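PDB 6FTH: extracellular solute-binding protein, family 1 from Bifidobacterium longum subsp. infantis, which probably binds human milk oligosaccharides outside the cell and delivers them to an ABC transporter for uptake. Local coordinates for residues Tyr251-Ile262 with Trp481-Trp491; Asn466-Val474 with Gln497-Asn506. One frame throughout, in Å; residues are numbered along the deposited sequence.

Contact 1: Tyr251-Ile262 with Trp481-Trp491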
loop_
_atom_site.group_PDB
_atom_site.type_symbol
_atom_site.label_atom_id
_atom_site.label_comp_id
_atom_site.label_asym_id
_atom_site.label_seq_id
_atom_site.Cartn_x
_atom_site.Cartn_y
_atom_site.Cartn_z
ATOM N N TYR A 251 22.081 0.217 -2.009
ATOM C CA TYR A 251 21.378 0.793 -3.157
ATOM C C TYR A 251 22.279 0.794 -4.387
ATOM O O TYR A 251 21.857 0.444 -5.498
ATOM C CB TYR A 251 20.929 2.223 -2.796
ATOM C CG TYR A 251 19.960 2.920 -3.737
ATOM C CD1 TYR A 251 18.670 2.451 -3.901
ATOM C CD2 TYR A 251 20.327 4.067 -4.410
ATOM C CE1 TYR A 251 17.769 3.092 -4.749
ATOM C CE2 TYR A 251 19.437 4.725 -5.247
ATOM C CZ TYR A 251 18.163 4.228 -5.417
ATOM O OH TYR A 251 17.259 4.837 -6.235
ATOM N N LYS A 252 23.535 1.196 -4.211
ATOM C CA LYS A 252 24.490 1.138 -5.315
ATOM C C LYS A 252 24.583 -0.274 -5.902
ATOM O O LYS A 252 24.594 -0.443 -7.125
ATOM C CB LYS A 252 25.868 1.601 -4.829
ATOM C CG LYS A 252 26.945 1.561 -5.935
ATOM C CD LYS A 252 28.202 2.420 -5.682
ATOM C CE LYS A 252 28.797 2.242 -4.318
ATOM N NZ LYS A 252 30.059 3.042 -4.212
ATOM N N GLN A 253 24.664 -1.293 -5.050
ATOM C CA GLN A 253 24.794 -2.667 -5.522
ATOM C C GLN A 253 23.546 -3.136 -6.260
ATOM O O GLN A 253 23.656 -3.855 -7.261
ATOM C CB GLN A 253 25.148 -3.587 -4.358
ATOM C CG GLN A 253 26.564 -3.326 -3.781
ATOM C CD GLN A 253 27.621 -3.110 -4.871
ATOM O OE1 GLN A 253 27.706 -3.883 -5.828
ATOM N NE2 GLN A 253 28.404 -2.033 -4.748
ATOM N N VAL A 254 22.359 -2.757 -5.776
ATOM C CA VAL A 254 21.128 -3.090 -6.493
ATOM C C VAL A 254 21.154 -2.486 -7.889
ATOM O O VAL A 254 20.802 -3.141 -8.882
ATOM C CB VAL A 254 19.899 -2.610 -5.712
ATOM C CG1 VAL A 254 18.656 -2.704 -6.579
ATOM C CG2 VAL A 254 19.743 -3.425 -4.457
ATOM N N ILE A 255 21.545 -1.210 -7.983
ATOM C CA ILE A 255 21.604 -0.544 -9.281
ATOM C C ILE A 255 22.586 -1.252 -10.214
ATOM O O ILE A 255 22.286 -1.486 -11.398
ATOM C CB ILE A 255 21.947 0.944 -9.089
ATOM C CG1 ILE A 255 20.757 1.684 -8.471
ATOM C CG2 ILE A 255 22.312 1.554 -10.442
ATOM C CD1 ILE A 255 21.059 3.078 -7.977
ATOM N N LYS A 256 23.759 -1.627 -9.705
ATOM C CA LYS A 256 24.748 -2.290 -10.549
ATOM C C LYS A 256 24.236 -3.649 -11.022
ATOM O O LYS A 256 24.474 -4.038 -12.171
ATOM C CB LYS A 256 26.068 -2.423 -9.803
ATOM C CG LYS A 256 26.797 -1.088 -9.655
ATOM C CD LYS A 256 28.158 -1.265 -8.992
ATOM C CE LYS A 256 29.215 -1.699 -9.992
ATOM N NZ LYS A 256 30.579 -1.635 -9.400
ATOM N N TYR A 257 23.532 -4.378 -10.149
ATOM C CA TYR A 257 22.970 -5.671 -10.537
ATOM C C TYR A 257 21.952 -5.492 -11.641
ATOM O O TYR A 257 21.984 -6.215 -12.650
ATOM C CB TYR A 257 22.358 -6.364 -9.314
ATOM C CG TYR A 257 21.779 -7.742 -9.574
ATOM C CD1 TYR A 257 22.595 -8.806 -9.918
ATOM C CD2 TYR A 257 20.432 -7.973 -9.431
ATOM C CE1 TYR A 257 22.067 -10.061 -10.142
ATOM C CE2 TYR A 257 19.901 -9.222 -9.642
ATOM C CZ TYR A 257 20.724 -10.257 -9.976
ATOM O OH TYR A 257 20.182 -11.506 -10.190
ATOM N N TYR A 258 21.032 -4.532 -11.469
ATOM C CA TYR A 258 20.050 -4.265 -12.522
ATOM C C TYR A 258 20.734 -3.862 -13.814
ATOM O O TYR A 258 20.304 -4.269 -14.898
ATOM C CB TYR A 258 19.044 -3.203 -12.111
ATOM C CG TYR A 258 17.865 -3.761 -11.326
ATOM C CD1 TYR A 258 17.088 -4.806 -11.832
ATOM C CD2 TYR A 258 17.532 -3.255 -10.073
ATOM C CE1 TYR A 258 16.000 -5.305 -11.118
ATOM C CE2 TYR A 258 16.461 -3.753 -9.363
ATOM C CZ TYR A 258 15.699 -4.778 -9.881
ATOM O OH TYR A 258 14.622 -5.261 -9.192
ATOM N N HIS A 259 21.804 -3.069 -13.733
ATOM C CA HIS A 259 22.457 -2.690 -14.988
ATOM C C HIS A 259 23.071 -3.905 -15.675
ATOM O O HIS A 259 23.019 -4.018 -16.905
ATOM C CB HIS A 259 23.507 -1.606 -14.781
ATOM C CG HIS A 259 24.214 -1.243 -16.049
ATOM N ND1 HIS A 259 23.541 -0.777 -17.155
ATOM C CD2 HIS A 259 25.512 -1.350 -16.412
ATOM C CE1 HIS A 259 24.403 -0.580 -18.139
ATOM N NE2 HIS A 259 25.604 -0.924 -17.713
ATOM N N LYS A 260 23.628 -4.830 -14.900
ATOM C CA LYS A 260 24.152 -6.053 -15.479
ATOM C C LYS A 260 23.043 -6.810 -16.193
ATOM O O LYS A 260 23.179 -7.183 -17.363
ATOM C CB LYS A 260 24.792 -6.915 -14.388
ATOM C CG LYS A 260 25.474 -8.178 -14.941
ATOM C CD LYS A 260 26.044 -9.070 -13.844
ATOM C CE LYS A 260 26.949 -10.157 -14.456
ATOM N NZ LYS A 260 27.309 -11.233 -13.490
ATOM N N LEU A 261 21.914 -7.002 -15.514
ATOM C CA LEU A 261 20.787 -7.703 -16.116
ATOM C C LEU A 261 20.310 -7.003 -17.382
ATOM O O LEU A 261 20.063 -7.654 -18.408
ATOM C CB LEU A 261 19.638 -7.795 -15.119
ATOM C CG LEU A 261 19.875 -8.595 -13.829
ATOM C CD1 LEU A 261 18.551 -8.814 -13.055
ATOM C CD2 LEU A 261 20.563 -9.911 -14.048
ATOM N N ILE A 262 20.123 -5.682 -17.310
ATOM C CA ILE A 262 19.667 -4.910 -18.466
ATOM C C ILE A 262 20.654 -5.037 -19.617
ATOM O O ILE A 262 20.260 -5.249 -20.773
ATOM C CB ILE A 262 19.420 -3.440 -18.062
ATOM C CG1 ILE A 262 18.174 -3.333 -17.190
ATOM C CG2 ILE A 262 19.234 -2.543 -19.301
ATOM C CD1 ILE A 262 18.064 -2.021 -16.429
ATOM N N TRP A 481 21.684 5.187 -14.503
ATOM C CA TRP A 481 22.698 4.221 -14.123
ATOM C C TRP A 481 22.230 2.789 -14.363
ATOM O O TRP A 481 23.042 1.919 -14.702
ATOM C CB TRP A 481 23.030 4.382 -12.645
ATOM C CG TRP A 481 23.790 5.615 -12.299
ATOM C CD1 TRP A 481 24.624 6.335 -13.110
ATOM C CD2 TRP A 481 23.792 6.272 -11.028
ATOM N NE1 TRP A 481 25.156 7.398 -12.407
ATOM C CE2 TRP A 481 24.659 7.377 -11.127
ATOM C CE3 TRP A 481 23.153 6.020 -9.807
ATOM C CZ2 TRP A 481 24.899 8.238 -10.055
ATOM C CZ3 TRP A 481 23.394 6.886 -8.728
ATOM C CH2 TRP A 481 24.256 7.979 -8.866
ATOM N N MET A 482 20.941 2.516 -14.163
ATOM C CA MET A 482 20.430 1.179 -14.437
ATOM C C MET A 482 20.499 0.860 -15.929
ATOM O O MET A 482 20.892 -0.251 -16.321
ATOM C CB MET A 482 18.990 1.076 -13.924
ATOM C CG MET A 482 18.887 0.924 -12.386
ATOM S SD MET A 482 17.208 1.071 -11.767
ATOM C CE MET A 482 16.453 -0.420 -12.483
ATOM N N SER A 483 20.140 1.828 -16.769
ATOM C CA SER A 483 20.079 1.595 -18.209
ATOM C C SER A 483 21.452 1.673 -18.856
ATOM O O SER A 483 21.793 0.831 -19.699
ATOM C CB SER A 483 19.155 2.613 -18.854
ATOM O OG SER A 483 17.807 2.377 -18.485
ATOM N N LYS A 484 22.254 2.678 -18.491
ATOM C CA LYS A 484 23.453 2.998 -19.254
ATOM C C LYS A 484 24.760 2.820 -18.493
ATOM O O LYS A 484 25.830 2.985 -19.093
ATOM C CB LYS A 484 23.364 4.434 -19.791
ATOM C CG LYS A 484 22.166 4.695 -20.682
ATOM C CD LYS A 484 21.932 6.192 -20.851
ATOM C CE LYS A 484 20.724 6.493 -21.729
ATOM N NZ LYS A 484 20.910 6.023 -23.134
ATOM N N GLY A 485 24.720 2.502 -17.200
ATOM C CA GLY A 485 25.935 2.420 -16.417
ATOM C C GLY A 485 26.387 3.785 -15.914
ATOM O O GLY A 485 25.683 4.793 -16.027
ATOM N N GLY A 486 27.587 3.795 -15.334
ATOM C CA GLY A 486 28.241 5.020 -14.912
ATOM C C GLY A 486 28.259 5.259 -13.418
ATOM O O GLY A 486 28.854 6.254 -12.978
ATOM N N ILE A 487 27.654 4.381 -12.617
ATOM C CA ILE A 487 27.420 4.701 -11.208
ATOM C C ILE A 487 28.735 4.882 -10.448
ATOM O O ILE A 487 28.857 5.782 -9.606
ATOM C CB ILE A 487 26.478 3.678 -10.538
ATOM C CG1 ILE A 487 26.101 4.149 -9.134
ATOM C CG2 ILE A 487 27.114 2.296 -10.441
ATOM C CD1 ILE A 487 24.916 3.374 -8.541
ATOM N N ASP A 488 29.739 4.046 -10.722
ATOM C CA ASP A 488 30.928 4.057 -9.879
ATOM C C ASP A 488 31.613 5.420 -9.911
ATOM O O ASP A 488 32.041 5.930 -8.869
ATOM C CB ASP A 488 31.902 2.958 -10.298
ATOM C CG ASP A 488 31.504 1.565 -9.783
ATOM O OD1 ASP A 488 30.814 1.448 -8.748
ATOM O OD2 ASP A 488 31.920 0.575 -10.416
ATOM N N GLU A 489 31.703 6.040 -11.081
ATOM C CA GLU A 489 32.406 7.313 -11.184
ATOM C C GLU A 489 31.531 8.520 -10.843
ATOM O O GLU A 489 32.063 9.611 -10.637
ATOM C CB GLU A 489 33.004 7.468 -12.588
ATOM C CG GLU A 489 31.981 7.476 -13.709
ATOM C CD GLU A 489 31.805 6.117 -14.398
ATOM O OE1 GLU A 489 31.959 5.058 -13.741
ATOM O OE2 GLU A 489 31.508 6.122 -15.613
ATOM N N GLU A 490 30.206 8.363 -10.793
ATOM C CA GLU A 490 29.303 9.461 -10.464
ATOM C C GLU A 490 28.738 9.379 -9.048
ATOM O O GLU A 490 28.041 10.304 -8.617
ATOM C CB GLU A 490 28.148 9.514 -11.480
ATOM C CG GLU A 490 28.655 9.741 -12.893
ATOM C CD GLU A 490 27.573 9.830 -13.928
ATOM O OE1 GLU A 490 26.377 9.635 -13.618
ATOM O OE2 GLU A 490 27.922 10.106 -15.091
ATOM N N TRP A 491 29.022 8.305 -8.327
ATOM C CA TRP A 491 28.361 8.057 -7.045
ATOM C C TRP A 491 28.721 9.107 -5.994
ATOM O O TRP A 491 27.843 9.624 -5.297
ATOM C CB TRP A 491 28.748 6.666 -6.563
ATOM C CG TRP A 491 28.165 6.255 -5.256
ATOM C CD1 TRP A 491 28.828 6.149 -4.089
ATOM C CD2 TRP A 491 26.805 5.863 -4.986
ATOM N NE1 TRP A 491 27.981 5.736 -3.098
ATOM C CE2 TRP A 491 26.729 5.550 -3.627
ATOM C CE3 TRP A 491 25.653 5.750 -5.770
ATOM C CZ2 TRP A 491 25.542 5.113 -3.023
ATOM C CZ3 TRP A 491 24.487 5.333 -5.177
ATOM C CH2 TRP A 491 24.435 5.030 -3.812
HETATM O O HOH W 1 32.024 4.727 -6.406
#
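Lys252 and Trp491 both send CG out anti to the backbone N (chi1 180° in each), and the lysine chain then bends about its CG-CD bond (chi3 48°), which lays it across the indole rather than past it. The contact is a packing of helix 251-262 against the turn between two consecutive helices, Trp481-Trp491, on one lobe of a periplasmic-binding-protein-type fold; the helical part 487-491 runs roughly antiparallel to its partner, with 150° between the short axes. Over one indole face, Lys252 CD makes a CH-pi contact 3.8 Å from the centroid of the five-membered ring of Trp491, and NZ forms a cation-pi interaction above the same ring. A water that donates to Asp488 O is weakly bonded to this ammonium. With an alanine in place of Trp491, the Lys252 ammonium would probably lose its cation-pi partner, and the end of the lysine chain would be less fixed. One turn on, Lys256 crosses Asp488 at about a right angle, and Lys256 NZ meets the syn lone pair of Asp488 OD2 at 2.8 Å in a salt bridge; Lys256 CG presses tightly on Ile487 CG2. Ile255 fills the middle: its CG2 lies 3.7 Å from both Trp481 CB and Ile487 CD1. Nearer the C-terminal end of 251-262, Met482 SD approaches the Tyr258 ring obliquely in a Met-aromatic contact, 5.5 Å from its centroid, and Met482 CE touches Tyr258 CG, while the tyrosine hydroxyl bonds to Pro213 O. At the turn, Gly485 CA sits over the imidazole face of His259 in a CH-pi contact, where a side chain would be tight. The ring is held at its edge as well, because His259 ND1 donates to Met482 O at 2.8 Å, reaching that oxygen from above the carbonyl plane.

Contact 2: Asn466-Val474 with Gln497-Asn506; sequences NNAQISNVV and QLDSLGLQEN
The side-chain amides of Asn466 and Asn506 cross obliquely with their planes only 24° apart, while the carboxylate of Glu505 is turned 41° from the Asn466 amide, whose side chain it meets at about a right angle. This polar cluster joins helix 457-484 to the first turn of helix 503-518, just after the Schellman motif in which Gly502, with positive phi, is the C-prime residue ending helix 487-500. Asn466 ND2 spends both its N-H groups across the contact: it donates to Asn506 OD1 at 2.9 Å and to Glu505 OE1 at 3.0 Å. Both acceptors lie close to the plane of the donating amide, yet each is met from above its own plane. A water donates to Asn466 OD1 and to Glu505 OE1, so the two ends of the Asn466 amide are gripped together and its flip is settled. Gly502 leaves room for this amide, since a CB there would clash with ND2.

Further along helix 457-484, beyond the polar end, the contact turns apolar. Ile470 and Leu501 run antiparallel to one another, side chain beside side chain, Ile470 CG1 lying 3.9 Å from Leu501 CB, and Ile470 CD1 continues over the start of helix 503-518 toward the backbone of Leu503. Val473 and Leu498 are arranged likewise. With CG1 anti to the backbone N (chi1 175°), Val473 directs that methyl to Leu498 and spreads CG2 toward Leu501 CD1. Val474 meets Leu498 at about a right angle, and Leu246 covers Ile470 and Val474 from a loop. Leu498 is thereby wedged between two valines, its CD2 3.7 Å from Val473 CG1 and its CD1 3.8 Å from Val474 CG2.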
loop_
_atom_site.group_PDB
_atom_site.type_symbol
_atom_site.label_atom_id
_atom_site.label_comp_id
_atom_site.label_asym_id
_atom_site.label_seq_id
_atom_site.Cartn_x
_atom_site.Cartn_y
_atom_site.Cartn_z
ATOM N N ASN A 466 12.370 19.238 0.951
ATOM C CA ASN A 466 13.645 18.649 0.593
ATOM C C ASN A 466 13.449 17.448 -0.333
ATOM O O ASN A 466 14.188 17.286 -1.317
ATOM C CB ASN A 466 14.390 18.201 1.855
ATOM C CG ASN A 466 14.918 19.359 2.695
ATOM O OD1 ASN A 466 14.959 20.520 2.270
ATOM N ND2 ASN A 466 15.354 19.029 3.906
ATOM N N ASN A 467 12.466 16.590 -0.026
ATOM C CA ASN A 467 12.226 15.405 -0.854
ATOM C C ASN A 467 11.897 15.792 -2.284
ATOM O O ASN A 467 12.225 15.048 -3.210
ATOM C CB ASN A 467 11.072 14.558 -0.322
ATOM C CG ASN A 467 11.427 13.768 0.932
ATOM O OD1 ASN A 467 12.605 13.575 1.258
ATOM N ND2 ASN A 467 10.404 13.289 1.627
ATOM N N ALA A 468 11.234 16.931 -2.490
ATOM C CA ALA A 468 10.875 17.301 -3.857
ATOM C C ALA A 468 12.119 17.493 -4.708
ATOM O O ALA A 468 12.139 17.124 -5.886
ATOM C CB ALA A 468 10.019 18.563 -3.859
ATOM N N GLN A 469 13.176 18.063 -4.130
ATOM C CA GLN A 469 14.402 18.252 -4.883
ATOM C C GLN A 469 15.223 16.974 -4.942
ATOM O O GLN A 469 15.779 16.620 -5.995
ATOM C CB GLN A 469 15.234 19.380 -4.252
ATOM C CG GLN A 469 14.459 20.686 -4.059
ATOM C CD GLN A 469 13.884 21.202 -5.373
ATOM O OE1 GLN A 469 14.475 21.011 -6.435
ATOM N NE2 GLN A 469 12.708 21.781 -5.310
ATOM N N ILE A 470 15.299 16.260 -3.811
ATOM C CA ILE A 470 16.041 15.003 -3.762
ATOM C C ILE A 470 15.496 14.026 -4.800
ATOM O O ILE A 470 16.259 13.354 -5.506
ATOM C CB ILE A 470 15.956 14.419 -2.337
ATOM C CG1 ILE A 470 16.787 15.247 -1.351
ATOM C CG2 ILE A 470 16.391 12.951 -2.303
ATOM C CD1 ILE A 470 16.420 15.002 0.090
ATOM N N SER A 471 14.171 13.938 -4.907
ATOM C CA SER A 471 13.589 12.897 -5.741
ATOM C C SER A 471 13.927 13.101 -7.210
ATOM O O SER A 471 14.127 12.117 -7.937
ATOM C CB SER A 471 12.086 12.813 -5.515
ATOM O OG SER A 471 11.434 14.013 -5.821
ATOM N N ASN A 472 14.010 14.356 -7.664
ATOM C CA ASN A 472 14.362 14.606 -9.060
ATOM C C ASN A 472 15.736 14.035 -9.382
ATOM O O ASN A 472 15.928 13.396 -10.425
ATOM C CB ASN A 472 14.363 16.103 -9.366
ATOM C CG ASN A 472 12.994 16.749 -9.258
ATOM O OD1 ASN A 472 11.966 16.131 -9.526
ATOM N ND2 ASN A 472 12.986 18.032 -8.889
ATOM N N VAL A 473 16.711 14.252 -8.497
ATOM C CA VAL A 473 18.051 13.727 -8.720
ATOM C C VAL A 473 18.038 12.210 -8.663
ATOM O O VAL A 473 18.602 11.539 -9.531
ATOM C CB VAL A 473 19.040 14.323 -7.698
ATOM C CG1 VAL A 473 20.432 13.699 -7.819
ATOM C CG2 VAL A 473 19.088 15.862 -7.835
ATOM N N VAL A 474 17.419 11.647 -7.622
ATOM C CA VAL A 474 17.439 10.199 -7.435
ATOM C C VAL A 474 16.832 9.500 -8.643
ATOM O O VAL A 474 17.394 8.525 -9.159
ATOM C CB VAL A 474 16.707 9.810 -6.134
ATOM C CG1 VAL A 474 16.545 8.272 -6.037
ATOM C CG2 VAL A 474 17.470 10.293 -4.908
ATOM N N GLN A 497 25.531 15.718 -3.655
ATOM C CA GLN A 497 24.403 16.503 -4.132
ATOM C C GLN A 497 23.173 16.300 -3.252
ATOM O O GLN A 497 22.477 17.264 -2.915
ATOM C CB GLN A 497 24.094 16.188 -5.609
ATOM C CG GLN A 497 23.025 17.075 -6.219
ATOM C CD GLN A 497 22.840 16.855 -7.711
ATOM O OE1 GLN A 497 23.350 15.896 -8.280
ATOM N NE2 GLN A 497 22.122 17.757 -8.346
ATOM N N LEU A 498 22.870 15.048 -2.871
ATOM C CA LEU A 498 21.696 14.816 -2.028
ATOM C C LEU A 498 21.860 15.483 -0.669
ATOM O O LEU A 498 20.906 16.055 -0.129
ATOM C CB LEU A 498 21.434 13.314 -1.855
ATOM C CG LEU A 498 21.140 12.542 -3.159
ATOM C CD1 LEU A 498 20.539 11.162 -2.809
ATOM C CD2 LEU A 498 20.196 13.307 -4.098
ATOM N N ASP A 499 23.072 15.446 -0.129
ATOM C CA ASP A 499 23.357 16.145 1.129
ATOM C C ASP A 499 23.111 17.641 0.983
ATOM O O ASP A 499 22.505 18.265 1.860
ATOM C CB ASP A 499 24.799 15.884 1.555
ATOM C CG ASP A 499 25.006 14.486 2.141
ATOM O OD1 ASP A 499 24.023 13.730 2.247
ATOM O OD2 ASP A 499 26.158 14.152 2.488
ATOM N N SER A 500 23.524 18.226 -0.147
ATOM C CA SER A 500 23.295 19.647 -0.385
ATOM C C SER A 500 21.816 19.990 -0.475
ATOM O O SER A 500 21.446 21.146 -0.263
ATOM C CB SER A 500 23.991 20.077 -1.678
ATOM O OG SER A 500 23.241 19.730 -2.831
ATOM N N LEU A 501 20.965 19.008 -0.772
ATOM C CA LEU A 501 19.527 19.171 -0.863
ATOM C C LEU A 501 18.805 18.817 0.434
ATOM O O LEU A 501 17.572 18.827 0.475
ATOM C CB LEU A 501 18.995 18.345 -2.055
ATOM C CG LEU A 501 19.582 18.724 -3.420
ATOM C CD1 LEU A 501 19.108 17.753 -4.486
ATOM C CD2 LEU A 501 19.134 20.145 -3.787
ATOM N N GLY A 502 19.548 18.530 1.503
ATOM C CA GLY A 502 18.959 18.338 2.812
ATOM C C GLY A 502 18.750 16.897 3.234
ATOM O O GLY A 502 18.041 16.667 4.210
ATOM N N LEU A 503 19.319 15.919 2.509
ATOM C CA LEU A 503 19.085 14.519 2.881
ATOM C C LEU A 503 19.398 14.257 4.347
ATOM O O LEU A 503 18.629 13.568 5.028
ATOM C CB LEU A 503 19.889 13.578 1.990
ATOM C CG LEU A 503 19.690 12.089 2.277
ATOM C CD1 LEU A 503 18.258 11.734 2.070
ATOM C CD2 LEU A 503 20.561 11.242 1.375
ATOM N N GLN A 504 20.521 14.779 4.847
ATOM C CA GLN A 504 20.914 14.458 6.223
ATOM C C GLN A 504 20.019 15.148 7.242
ATOM O O GLN A 504 19.822 14.617 8.347
ATOM C CB GLN A 504 22.380 14.789 6.472
ATOM C CG GLN A 504 23.334 14.058 5.596
ATOM C CD GLN A 504 23.079 12.587 5.612
ATOM O OE1 GLN A 504 22.878 11.993 6.671
ATOM N NE2 GLN A 504 23.032 11.987 4.433
ATOM N N GLU A 505 19.445 16.308 6.898
ATOM C CA GLU A 505 18.409 16.901 7.728
ATOM C C GLU A 505 17.199 15.980 7.792
ATOM O O GLU A 505 16.609 15.766 8.858
ATOM C CB GLU A 505 18.006 18.270 7.162
ATOM C CG GLU A 505 16.884 18.956 7.949
ATOM C CD GLU A 505 16.509 20.331 7.388
ATOM O OE1 GLU A 505 16.627 20.532 6.147
ATOM O OE2 GLU A 505 16.089 21.196 8.197
ATOM N N ASN A 506 16.811 15.427 6.644
ATOM C CA ASN A 506 15.669 14.524 6.614
ATOM C C ASN A 506 15.932 13.270 7.449
ATOM O O ASN A 506 15.044 12.797 8.162
ATOM C CB ASN A 506 15.350 14.142 5.158
ATOM C CG ASN A 506 14.596 15.217 4.407
ATOM O OD1 ASN A 506 14.546 16.358 4.819
ATOM N ND2 ASN A 506 13.958 14.824 3.310
HETATM O O HOH W 2 15.323 22.526 4.499
#

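Both contacts use helices 457-484 and 487-500. Contact 1 packs the far end of the first and the start of the second on helix 251-262, distant in sequence, whereas contact 2 folds the C-terminal helices on one another and brings in helix 503-518. Each is partly buried and has a glycine-containing turn between helices. Charge and aromatic chemistry mark contact 1, with lysines on its outer side and isoleucine, methionine and tyrosine within; contact 2 relies on neutral amides, one carboxylate and branched aliphatic side chains. Their centres lie about 20 Å apart, and they touch where Tyr251 OH, hydrogen-bonded to Thr478 OG1, packs 3.5 Å from Val474 CG1.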